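Local coordinates for protein FdxN element excision controlling factor XisI (Anabaena variabilis ATCC 29413, PDB 2NVM) that probably controls, together with XisF and XisH, the site-specific excision of the fdxN element during recombination of cyanobacterial nitrogen-fixation genes, at residues 59-64 / 68-73. Residues are numbered along the deposited sequence; the frame is centred on the assembly and turned at random.
Sequences LCCGWD and RVQHII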
ATOM      1  N   LEU B  59       1.425  -3.167   5.619  1.00 48.17           N
ATOM      2  CA  LEU B  59       1.929  -4.445   5.140  1.00 49.07           C
ATOM      3  C   LEU B  59       3.147  -4.876   5.920  1.00 50.24           C
ATOM      4  O   LEU B  59       3.714  -4.084   6.662  1.00 52.73           O
ATOM      5  CB  LEU B  59       2.257  -4.355   3.642  1.00 50.01           C
ATOM      6  CG  LEU B  59       3.294  -3.374   3.066  1.00 46.07           C
ATOM      7  CD1 LEU B  59       4.703  -3.604   3.532  1.00 52.39           C
ATOM      8  CD2 LEU B  59       3.267  -3.516   1.542  1.00 50.13           C
ATOM      9  N   CYS B  60       3.514  -6.140   5.759  1.00 51.79           N
ATOM     10  CA  CYS B  60       4.768  -6.683   6.291  1.00 55.34           C
ATOM     11  C   CYS B  60       5.570  -7.200   5.083  1.00 53.93           C
ATOM     12  O   CYS B  60       5.005  -7.712   4.114  1.00 54.36           O
ATOM     13  CB  CYS B  60       4.568  -7.733   7.374  1.00 58.05           C
ATOM     14  SG  CYS B  60       3.795  -9.175   6.858  1.00 70.04           S
ATOM     15  N   CYS B  61       6.876  -7.008   5.135  1.00 54.06           N
ATOM     16  CA  CYS B  61       7.759  -7.401   4.057  1.00 54.40           C
ATOM     17  C   CYS B  61       9.153  -7.758   4.569  1.00 52.39           C
ATOM     18  O   CYS B  61       9.680  -7.092   5.471  1.00 53.49           O
ATOM     19  CB  CYS B  61       7.813  -6.267   3.026  1.00 52.92           C
ATOM     20  SG  CYS B  61       8.813  -6.542   1.576  1.00 57.70           S
ATOM     21  N   GLY B  62       9.711  -8.816   3.991  1.00 52.27           N
ATOM     22  CA  GLY B  62      11.047  -9.317   4.305  1.00 52.80           C
ATOM     23  C   GLY B  62      11.231 -10.774   3.924  1.00 52.57           C
ATOM     24  O   GLY B  62      10.515 -11.289   3.047  1.00 53.63           O
ATOM     25  N   TRP B  63      12.190 -11.422   4.585  1.00 52.93           N
ATOM     26  CA  TRP B  63      12.536 -12.824   4.344  1.00 53.16           C
ATOM     27  C   TRP B  63      12.444 -13.663   5.608  1.00 53.71           C
ATOM     28  O   TRP B  63      12.952 -13.244   6.641  1.00 52.16           O
ATOM     29  CB  TRP B  63      13.962 -12.911   3.841  1.00 52.29           C
ATOM     30  CG  TRP B  63      14.142 -12.218   2.588  1.00 50.62           C
ATOM     31  CD1 TRP B  63      14.514 -10.928   2.423  1.00 49.35           C
ATOM     32  CD2 TRP B  63      13.920 -12.755   1.289  1.00 50.05           C
ATOM     33  NE1 TRP B  63      14.558 -10.618   1.093  1.00 48.11           N
ATOM     34  CE2 TRP B  63      14.192 -11.719   0.364  1.00 51.34           C
ATOM     35  CE3 TRP B  63      13.522 -14.017   0.808  1.00 47.92           C
ATOM     36  CZ2 TRP B  63      14.102 -11.911  -1.037  1.00 51.86           C
ATOM     37  CZ3 TRP B  63      13.439 -14.218  -0.585  1.00 52.59           C
ATOM     38  CH2 TRP B  63      13.707 -13.160  -1.487  1.00 47.95           C
ATOM     39  N   ASP B  64      11.782 -14.820   5.502  1.00 56.28           N
ATOM     40  CA  ASP B  64      11.664 -15.824   6.575  1.00 58.18           C
ATOM     41  C   ASP B  64      12.580 -16.969   6.059  1.00 58.77           C
ATOM     42  O   ASP B  64      12.108 -17.959   5.487  1.00 60.42           O
ATOM     43  CB  ASP B  64      10.183 -16.217   6.751  1.00 57.53           C
ATOM     44  CG  ASP B  64       9.953 -17.291   7.821  1.00 58.34           C
ATOM     45  OD1 ASP B  64      10.867 -17.636   8.598  1.00 64.61           O
ATOM     46  OD2 ASP B  64       8.811 -17.792   7.884  1.00 67.12           O
ATOM     47  N   ARG B  68      10.179 -15.535   0.753  1.00 56.44           N
ATOM     48  CA  ARG B  68       9.870 -14.118   0.552  1.00 55.30           C
ATOM     49  C   ARG B  68       8.489 -13.823   1.120  1.00 56.03           C
ATOM     50  O   ARG B  68       7.519 -14.456   0.697  1.00 58.15           O
ATOM     51  CB  ARG B  68       9.856 -13.756  -0.950  1.00 57.03           C
ATOM     52  CG  ARG B  68       9.537 -12.281  -1.323  1.00 53.55           C
ATOM     53  CD  ARG B  68      10.382 -11.352  -0.505  1.00 48.51           C
ATOM     54  NE  ARG B  68      10.404  -9.977  -0.953  1.00 54.58           N
ATOM     55  CZ  ARG B  68      10.971  -8.970  -0.286  1.00 51.32           C
ATOM     56  NH1 ARG B  68      11.617  -9.147   0.871  1.00 53.75           N
ATOM     57  NH2 ARG B  68      10.927  -7.761  -0.815  1.00 47.49           N
ATOM     58  N   VAL B  69       8.408 -12.882   2.069  1.00 55.23           N
ATOM     59  CA  VAL B  69       7.147 -12.459   2.702  1.00 53.62           C
ATOM     60  C   VAL B  69       6.818 -11.054   2.178  1.00 54.10           C
ATOM     61  O   VAL B  69       7.678 -10.179   2.189  1.00 54.76           O
ATOM     62  CB  VAL B  69       7.262 -12.399   4.249  1.00 54.84           C
ATOM     63  CG1 VAL B  69       5.906 -12.014   4.887  1.00 49.36           C
ATOM     64  CG2 VAL B  69       7.782 -13.743   4.830  1.00 43.55           C
ATOM     65  N   GLN B  70       5.605 -10.870   1.665  1.00 53.82           N
ATOM     66  CA  GLN B  70       5.134  -9.565   1.165  1.00 55.89           C
ATOM     67  C   GLN B  70       3.616  -9.665   1.260  1.00 56.47           C
ATOM     68  O   GLN B  70       2.956 -10.105   0.329  1.00 57.61           O
ATOM     69  CB  GLN B  70       5.645  -9.298  -0.249  1.00 56.91           C
ATOM     70  CG  GLN B  70       5.482  -7.861  -0.670  1.00 60.91           C
ATOM     71  CD  GLN B  70       6.094  -7.603  -2.048  1.00 60.63           C
ATOM     72  OE1 GLN B  70       7.237  -7.152  -2.147  1.00 66.86           O
ATOM     73  NE2 GLN B  70       5.368  -7.973  -3.105  1.00 62.10           N
ATOM     74  N   HIS B  71       3.097  -9.257   2.422  1.00 55.75           N
ATOM     75  CA  HIS B  71       1.710  -9.455   2.808  1.00 56.01           C
ATOM     76  C   HIS B  71       0.989  -8.189   3.315  1.00 53.15           C
ATOM     77  O   HIS B  71       1.460  -7.522   4.226  1.00 52.28           O
ATOM     78  CB  HIS B  71       1.782 -10.588   3.883  1.00 58.91           C
ATOM     79  CG  HIS B  71       0.514 -10.849   4.620  1.00 62.98           C
ATOM     80  ND1 HIS B  71      -0.621 -11.335   4.006  1.00 74.22           N
ATOM     81  CD2 HIS B  71       0.219 -10.750   5.935  1.00 66.58           C
ATOM     82  CE1 HIS B  71      -1.576 -11.481   4.908  1.00 71.54           C
ATOM     83  NE2 HIS B  71      -1.094 -11.129   6.087  1.00 68.86           N
ATOM     84  N   ILE B  72      -0.160  -7.893   2.720  1.00 53.87           N
ATOM     85  CA  ILE B  72      -1.038  -6.767   3.126  1.00 52.16           C
ATOM     86  C   ILE B  72      -1.796  -7.218   4.375  1.00 51.40           C
ATOM     87  O   ILE B  72      -2.402  -8.295   4.354  1.00 52.40           O
ATOM     88  CB  ILE B  72      -1.992  -6.356   1.982  1.00 52.39           C
ATOM     89  CG1 ILE B  72      -1.147  -5.839   0.794  1.00 51.75           C
ATOM     90  CG2 ILE B  72      -3.052  -5.297   2.469  1.00 49.94           C
ATOM     91  CD1 ILE B  72      -1.948  -5.460  -0.435  1.00 53.00           C
ATOM     92  N   ILE B  73      -1.708  -6.407   5.448  1.00 51.05           N
ATOM     93  CA  ILE B  73      -2.359  -6.655   6.744  0.50 50.76           C
ATOM     94  C   ILE B  73      -3.683  -5.895   6.820  1.00 50.95           C
ATOM     95  O   ILE B  73      -4.713  -6.459   7.181  1.00 48.31           O
ATOM     96  CB  ILE B  73      -1.493  -6.155   7.966  0.50 51.04           C
ATOM     97  CG1 ILE B  73      -0.097  -6.790   7.995  0.50 55.30           C
ATOM     98  CG2 ILE B  73      -2.205  -6.412   9.304  0.50 49.97           C
ATOM     99  CD1 ILE B  73      -0.098  -8.270   8.156  0.50 58.46           C
TER
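Arg68 lies over one face of the Trp63 indole, the guanidinium stacked on the ring with centres 4.6 Å apart and planes at 27°. Arg68 CD sits above the six-membered ring, 3.8 Å from its centroid, a CH-pi contact, while NH1 reaches over the five-membered end. A bend at chi2 (49°) turns the arginine chain back across the indole toward Gly62 and Cys61. There NH1 makes a weak hydrogen bond to Gly62 O at 3.2 Å, an oxygen gripped more firmly by Val69 N at 2.8 Å. Cys61 SG covers a guanidinium face, 3.4 Å from Arg68 NH2, which also forms a salt bridge with Glu86 of the second subunit. An alanine in place of Trp63 would probably leave the arginine's aliphatic part and guanidinium without their flat support, freer to swing off that salt bridge. On the sheet face of Cys60, Val69 and His71, Cys60 SG stands at the imidazole edge and touches Val69 CG1 at 4.0 Å. Strands 59-61 and 68-73 run antiparallel, their axes at 170°, with paired bonds joining Cys60 to His71 and Gly62 to Val69. At the dimer interface Trp63 meets His114 of the second subunit edge-to-face, and Gln70 NE2 hydrogen-bonds Glu87 of that subunit. Strand 55-61 lies between 67-79 and 44-50, Leu59 bonding to Arg46 and Cys61 to Gly44; past the corner at Gly62, 63-64 and 67-79 form a beta hairpin.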